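PDB 3BY5: cobalamin biosynthesis protein from Agrobacterium tumefaciens, which probably takes part in building the corrin ring of cobalamin, being related to the C-terminal domain of CbiG, although its precise role is not established. Local coordinates for residues A[41-46]-A[104-109]; A[31-36]-A[125-130]. All coordinates share one frame; numbering follows the deposited sequence.

Contact 1. Residues A[41-46]-A[104-109]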
ATOM      1  N   VAL A  41      14.111   1.929   6.863  1.00 41.62           N
ATOM      2  CA  VAL A  41      12.737   1.703   6.426  1.00 38.74           C
ATOM      3  C   VAL A  41      12.707   1.337   4.946  1.00 39.67           C
ATOM      4  O   VAL A  41      13.284   2.039   4.114  1.00 42.67           O
ATOM      5  CB  VAL A  41      11.871   2.966   6.669  1.00 37.44           C
ATOM      6  CG1 VAL A  41      10.450   2.746   6.208  1.00 32.16           C
ATOM      7  CG2 VAL A  41      11.895   3.355   8.137  1.00 38.05           C
ATOM      8  N   ASP A  42      12.045   0.232   4.620  1.00 40.34           N
ATOM      9  CA  ASP A  42      11.889  -0.160   3.225  1.00 42.78           C
ATOM     10  C   ASP A  42      10.434  -0.193   2.759  1.00 41.81           C
ATOM     11  O   ASP A  42      10.151  -0.548   1.617  1.00 41.21           O
ATOM     12  CB  ASP A  42      12.624  -1.476   2.920  1.00 48.52           C
ATOM     13  CG  ASP A  42      12.528  -2.482   4.047  1.00 53.85           C
ATOM     14  OD1 ASP A  42      11.391  -2.819   4.433  1.00 64.33           O
ATOM     15  OD2 ASP A  42      13.585  -2.940   4.535  1.00 52.13           O
ATOM     16  N   TYR A  43       9.523   0.228   3.634  1.00 40.44           N
ATOM     17  CA  TYR A  43       8.097   0.244   3.323  1.00 37.65           C
ATOM     18  C   TYR A  43       7.339   1.199   4.253  1.00 32.63           C
ATOM     19  O   TYR A  43       7.570   1.211   5.454  1.00 32.25           O
ATOM     20  CB  TYR A  43       7.549  -1.184   3.437  1.00 43.56           C
ATOM     21  CG  TYR A  43       6.255  -1.437   2.715  1.00 44.88           C
ATOM     22  CD1 TYR A  43       5.070  -1.574   3.423  1.00 48.70           C
ATOM     23  CD2 TYR A  43       6.215  -1.556   1.325  1.00 46.81           C
ATOM     24  CE1 TYR A  43       3.871  -1.808   2.776  1.00 49.18           C
ATOM     25  CE2 TYR A  43       5.015  -1.792   0.664  1.00 48.81           C
ATOM     26  CZ  TYR A  43       3.846  -1.917   1.403  1.00 48.33           C
ATOM     27  OH  TYR A  43       2.643  -2.151   0.785  1.00 48.59           O
ATOM     28  N   LEU A  44       6.448   2.008   3.694  1.00 30.15           N
ATOM     29  CA  LEU A  44       5.633   2.931   4.492  1.00 31.45           C
ATOM     30  C   LEU A  44       4.185   2.473   4.587  1.00 32.91           C
ATOM     31  O   LEU A  44       3.683   1.801   3.689  1.00 35.53           O
ATOM     32  CB  LEU A  44       5.666   4.343   3.905  1.00 30.63           C
ATOM     33  CG  LEU A  44       6.927   5.188   4.017  1.00 31.68           C
ATOM     34  CD1 LEU A  44       6.654   6.543   3.414  1.00 31.13           C
ATOM     35  CD2 LEU A  44       7.364   5.328   5.462  1.00 29.17           C
ATOM     36  N   ALA A  45       3.517   2.852   5.674  1.00 33.93           N
ATOM     37  CA  ALA A  45       2.120   2.471   5.902  1.00 34.09           C
ATOM     38  C   ALA A  45       1.341   3.541   6.658  1.00 35.42           C
ATOM     39  O   ALA A  45       1.916   4.310   7.431  1.00 33.54           O
ATOM     40  CB  ALA A  45       2.033   1.142   6.631  1.00 29.63           C
ATOM     41  N   THR A  46       0.031   3.576   6.427  1.00 33.58           N
ATOM     42  CA  THR A  46      -0.841   4.557   7.063  1.00 36.03           C
ATOM     43  C   THR A  46      -2.266   4.052   7.226  1.00 35.96           C
ATOM     44  O   THR A  46      -2.667   3.064   6.620  1.00 40.10           O
ATOM     45  CB  THR A  46      -0.834   5.925   6.311  1.00 35.56           C
ATOM     46  OG1 THR A  46      -1.465   6.923   7.120  1.00 41.67           O
ATOM     47  CG2 THR A  46      -1.540   5.845   4.963  1.00 33.95           C
ATOM     48  N   LEU A 104       1.973  -2.751  11.518  1.00 32.17           N
ATOM     49  CA  LEU A 104       1.867  -4.188  11.756  1.00 30.87           C
ATOM     50  C   LEU A 104       1.035  -4.878  10.696  1.00 33.44           C
ATOM     51  O   LEU A 104       1.321  -6.017  10.339  1.00 37.92           O
ATOM     52  CB  LEU A 104       1.283  -4.477  13.138  1.00 31.48           C
ATOM     53  CG  LEU A 104       2.183  -4.271  14.362  1.00 34.73           C
ATOM     54  CD1 LEU A 104       1.409  -4.564  15.635  1.00 32.24           C
ATOM     55  CD2 LEU A 104       3.440  -5.125  14.294  1.00 27.79           C
ATOM     56  N   ALA A 105       0.013  -4.188  10.192  1.00 34.36           N
ATOM     57  CA  ALA A 105      -0.835  -4.733   9.132  1.00 31.45           C
ATOM     58  C   ALA A 105      -0.072  -4.887   7.829  1.00 32.41           C
ATOM     59  O   ALA A 105      -0.181  -5.911   7.158  1.00 35.02           O
ATOM     60  CB  ALA A 105      -2.044  -3.864   8.923  1.00 31.74           C
ATOM     61  N   ALA A 106       0.705  -3.864   7.485  1.00 34.22           N
ATOM     62  CA  ALA A 106       1.499  -3.867   6.266  1.00 33.71           C
ATOM     63  C   ALA A 106       2.669  -4.835   6.354  1.00 36.01           C
ATOM     64  O   ALA A 106       3.058  -5.421   5.350  1.00 41.99           O
ATOM     65  CB  ALA A 106       1.989  -2.481   5.960  1.00 34.28           C
ATOM     66  N   ALA A 107       3.194  -4.996   7.545  1.00 37.28           N
ATOM     67  CA  ALA A 107       4.249  -5.922   7.825  1.00 39.02           C
ATOM     68  C   ALA A 107       3.795  -7.329   7.740  1.00 43.08           C
ATOM     69  O   ALA A 107       4.467  -8.155   7.221  1.00 45.84           O
ATOM     70  CB  ALA A 107       4.795  -5.673   9.145  1.00 35.32           C
ATOM     71  N   GLY A 108       2.636  -7.612   8.270  1.00 47.40           N
ATOM     72  CA  GLY A 108       2.052  -8.890   8.026  1.00 50.86           C
ATOM     73  C   GLY A 108       2.296  -9.769   9.187  1.00 52.62           C
ATOM     74  O   GLY A 108       2.482  -9.309  10.269  1.00 54.09           O
ATOM     75  N   ALA A 109       2.285 -11.058   8.959  1.00 57.79           N
ATOM     76  CA  ALA A 109       2.297 -12.005  10.040  1.00 58.03           C
ATOM     77  C   ALA A 109       3.720 -12.331  10.234  1.00 57.35           C
ATOM     78  O   ALA A 109       4.505 -12.111   9.343  1.00 59.35           O
ATOM     79  CB  ALA A 109       1.559 -13.203   9.639  1.00 59.23           C
TER
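The hydroxyl of Tyr43, whose ring edge meets the methyl group of Ala106, is gripped by two glutamates: OH is hydrogen-bonded to OE1 of Glu68 in its own chain and, weakly, to OE1 of Glu68 of the second subunit. Tyr43 also packs on Tyr43 of that subunit, so this end of the contact borders the dimer interface. The ring is carried there by a first torsion that sets CG opposite the backbone N (chi1 -160°). Ala106 CB lies in the ring plane, 3.8 Å from Tyr43 CE1 and 4.1 Å from Tyr43 CD1, evidence of an edge approach and not a stack. The same methyl reaches Ala45, the CB atoms of Ala45 and Ala106 being 3.7 Å apart. Tyr43 and Ala45, two residues apart on strand 43-46, thus form one side of a helix-on-sheet packing in an alpha/beta fold; Leu44 between them points away from the helix, and its side chain touches Leu67. Across from them Ala106 sits in the last turn of helix 98-107 and also touches Val12 and Glu68, bringing three neighbouring strands under that turn. The helix ends at Ala107; Gly108, the next residue, has positive phi (100°), and its N is hydrogen-bonded to Leu104 O at 2.9 Å.

Contact 2. Residues A[31-36]-A[125-130]; sequences RAAERA and VAIAMT
No aromatic ring, amide or other flat side chain enters the meeting of Ala33 with Val125 and Ile127, which is made wholly of aliphatic groups; the guanidinium of Arg35 instead lies back on its own helix, one face having Arg31 O 3.4 Å above the plane over its centre and Ala32 N above it nearer the rim. Across the contact, the single methyl of Ala33 is the helix's point of touch. Its CB is 3.8 Å from Val125 CG1, and an equal 3.8 Å separates Ala33 CB from Ile127 CD1. The methyl is therefore shared by two side chains on the same face of strand 123-129. Val125 presents CG1 because that branch stands anti to the backbone N (chi1 -171°). Ile127 uses its longer arm: CG1 stands anti to the carbonyl carbon (chi1 -66°), and the next torsion (chi2 100°) swings CD1 to Ala33. Here helix 23-37, the connection of a beta-alpha-beta crossover between parallel strands 11-17 and 43-46, packs on the sheet with Ala33 resting over strand 123-129, which runs antiparallel to its neighbour 11-17. The alternation of the strand supplies the evidence for layering, since Ala126 and Ala128 turn the other way and touch Glu100, Ala103 and Leu104 of helix 98-107. Ala33 also packs on Leu118, while Val125 touches Ala13 and Ile127 lies against both Thr11 and Val114, all three contact residues being buried within one subunit.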
ATOM      1  N   ARG A  31      13.495   9.757   8.528  1.00 36.34           N
ATOM      2  CA  ARG A  31      14.956   9.702   8.615  1.00 38.57           C
ATOM      3  C   ARG A  31      15.495   9.860  10.039  1.00 37.41           C
ATOM      4  O   ARG A  31      16.540   9.296  10.370  1.00 41.67           O
ATOM      5  CB  ARG A  31      15.609  10.725   7.683  1.00 41.29           C
ATOM      6  CG  ARG A  31      15.522  10.380   6.204  1.00 48.10           C
ATOM      7  CD  ARG A  31      16.620  11.085   5.424  1.00 61.09           C
ATOM      8  NE  ARG A  31      16.213  11.412   4.056  1.00 71.92           N
ATOM      9  CZ  ARG A  31      16.366  10.611   3.002  1.00 75.81           C
ATOM     10  NH1 ARG A  31      16.920   9.410   3.135  1.00 75.52           N
ATOM     11  NH2 ARG A  31      15.959  11.018   1.806  1.00 73.21           N
ATOM     12  N   ALA A  32      14.780  10.616  10.871  1.00 36.55           N
ATOM     13  CA  ALA A  32      15.120  10.745  12.289  1.00 33.73           C
ATOM     14  C   ALA A  32      14.859   9.442  13.039  1.00 33.18           C
ATOM     15  O   ALA A  32      15.635   9.072  13.910  1.00 34.43           O
ATOM     16  CB  ALA A  32      14.365  11.896  12.934  1.00 32.91           C
ATOM     17  N   ALA A  33      13.769   8.759  12.684  1.00 33.00           N
ATOM     18  CA  ALA A  33      13.436   7.440  13.224  1.00 31.62           C
ATOM     19  C   ALA A  33      14.497   6.406  12.873  1.00 35.17           C
ATOM     20  O   ALA A  33      14.898   5.603  13.717  1.00 36.94           O
ATOM     21  CB  ALA A  33      12.083   6.994  12.709  1.00 31.23           C
ATOM     22  N   GLU A  34      14.948   6.444  11.622  1.00 36.47           N
ATOM     23  CA  GLU A  34      15.995   5.562  11.134  1.00 38.20           C
ATOM     24  C   GLU A  34      17.286   5.724  11.928  1.00 38.82           C
ATOM     25  O   GLU A  34      17.878   4.737  12.363  1.00 42.13           O
ATOM     26  CB  GLU A  34      16.237   5.814   9.647  1.00 38.40           C
ATOM     27  CG  GLU A  34      15.135   5.260   8.775  1.00 41.23           C
ATOM     28  CD  GLU A  34      15.369   5.486   7.306  1.00 48.97           C
ATOM     29  OE1 GLU A  34      15.281   4.504   6.540  1.00 56.51           O
ATOM     30  OE2 GLU A  34      15.635   6.639   6.908  1.00 54.62           O
ATOM     31  N   ARG A  35      17.690   6.975  12.137  1.00 38.87           N
ATOM     32  CA  ARG A  35      18.890   7.294  12.908  1.00 37.35           C
ATOM     33  C   ARG A  35      18.760   6.967  14.392  1.00 36.81           C
ATOM     34  O   ARG A  35      19.676   6.395  14.977  1.00 41.78           O
ATOM     35  CB  ARG A  35      19.277   8.764  12.725  1.00 36.36           C
ATOM     36  CG  ARG A  35      19.818   9.082  11.347  1.00 41.87           C
ATOM     37  CD  ARG A  35      20.436  10.470  11.282  1.00 46.92           C
ATOM     38  NE  ARG A  35      19.448  11.528  11.461  1.00 49.64           N
ATOM     39  CZ  ARG A  35      18.717  12.060  10.485  1.00 53.46           C
ATOM     40  NH1 ARG A  35      18.852  11.640   9.231  1.00 54.35           N
ATOM     41  NH2 ARG A  35      17.845  13.018  10.771  1.00 51.78           N
ATOM     42  N   ALA A  36      17.618   7.315  14.987  1.00 36.83           N
ATOM     43  CA  ALA A  36      17.371   7.093  16.416  1.00 34.38           C
ATOM     44  C   ALA A  36      17.289   5.630  16.811  1.00 35.26           C
ATOM     45  O   ALA A  36      17.596   5.287  17.950  1.00 42.60           O
ATOM     46  CB  ALA A  36      16.110   7.811  16.863  1.00 33.74           C
ATOM     47  N   VAL A 125       5.666   8.158  14.073  1.00 30.64           N
ATOM     48  CA  VAL A 125       6.330   7.087  13.354  1.00 29.89           C
ATOM     49  C   VAL A 125       6.394   5.849  14.239  1.00 32.56           C
ATOM     50  O   VAL A 125       6.947   5.899  15.339  1.00 33.81           O
ATOM     51  CB  VAL A 125       7.765   7.481  12.942  1.00 31.96           C
ATOM     52  CG1 VAL A 125       8.363   6.430  12.012  1.00 32.76           C
ATOM     53  CG2 VAL A 125       7.789   8.863  12.275  1.00 34.92           C
ATOM     54  N   ALA A 126       5.811   4.754  13.752  1.00 31.92           N
ATOM     55  CA  ALA A 126       5.892   3.443  14.404  1.00 29.61           C
ATOM     56  C   ALA A 126       6.682   2.485  13.529  1.00 30.96           C
ATOM     57  O   ALA A 126       6.368   2.329  12.359  1.00 35.70           O
ATOM     58  CB  ALA A 126       4.511   2.888  14.648  1.00 22.89           C
ATOM     59  N   ILE A 127       7.697   1.838  14.087  1.00 31.41           N
ATOM     60  CA  ILE A 127       8.497   0.896  13.300  1.00 32.72           C
ATOM     61  C   ILE A 127       8.190  -0.556  13.666  1.00 30.99           C
ATOM     62  O   ILE A 127       8.261  -0.941  14.833  1.00 28.92           O
ATOM     63  CB  ILE A 127      10.030   1.200  13.368  1.00 34.75           C
ATOM     64  CG1 ILE A 127      10.347   2.534  12.689  1.00 34.37           C
ATOM     65  CG2 ILE A 127      10.855   0.118  12.671  1.00 31.44           C
ATOM     66  CD1 ILE A 127      10.526   3.681  13.642  1.00 40.57           C
ATOM     67  N   ALA A 128       7.828  -1.342  12.654  1.00 32.82           N
ATOM     68  CA  ALA A 128       7.635  -2.779  12.810  1.00 36.04           C
ATOM     69  C   ALA A 128       8.606  -3.560  11.935  1.00 40.48           C
ATOM     70  O   ALA A 128       8.976  -3.107  10.858  1.00 38.14           O
ATOM     71  CB  ALA A 128       6.208  -3.162  12.482  1.00 32.58           C
HETATM   72  N   MSE A 129       9.025  -4.728  12.417  1.00 49.22           N
HETATM   73  CA  MSE A 129       9.815  -5.675  11.627  1.00 59.19           C
HETATM   74  C   MSE A 129       9.103  -7.011  11.552  1.00 58.80           C
HETATM   75  O   MSE A 129       8.459  -7.428  12.513  1.00 58.71           O
HETATM   76  CB  MSE A 129      11.200  -5.871  12.230  1.00 59.70           C
HETATM   77  CG  MSE A 129      12.293  -5.129  11.505  1.00 67.28           C
HETATM   78 SE   MSE A 129      13.664  -4.486  12.723  1.00 76.25          SE
HETATM   79  CE  MSE A 129      14.945  -3.756  11.444  1.00 69.56           C
ATOM     80  N   THR A 130       9.226  -7.681  10.412  1.00 63.57           N
ATOM     81  CA  THR A 130       8.529  -8.945  10.193  1.00 67.69           C
ATOM     82  C   THR A 130       9.450 -10.144  10.417  1.00 72.36           C
ATOM     83  O   THR A 130      10.655  -9.974  10.606  1.00 72.02           O
ATOM     84  CB  THR A 130       7.864  -8.989   8.797  1.00 66.50           C
ATOM     85  OG1 THR A 130       6.921 -10.067   8.751  1.00 67.62           O
ATOM     86  CG2 THR A 130       8.898  -9.153   7.694  1.00 66.30           C
TER

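Contacts 1 and 2 lie with their centres about 11 Å apart and are tied to one mixed sheet from its two faces, helix 98-107 packing on one and helix 23-37 on the other. Their segments follow in the order 31-36, 41-46, 104-109, 125-130, so contact 1 is nested within the loop that contact 2 closes. Among the direct links, Glu34 OE1 probably accepts a hydrogen bond from Val41 N at 2.8 Å, and Leu104 CD2 packs on Ala128 CB at 3.8 Å. Strand 11-17 runs between strands 43-46 and 123-129 and so joins the two contacts within one sheet; only contact 1 meets the second subunit, through Tyr43.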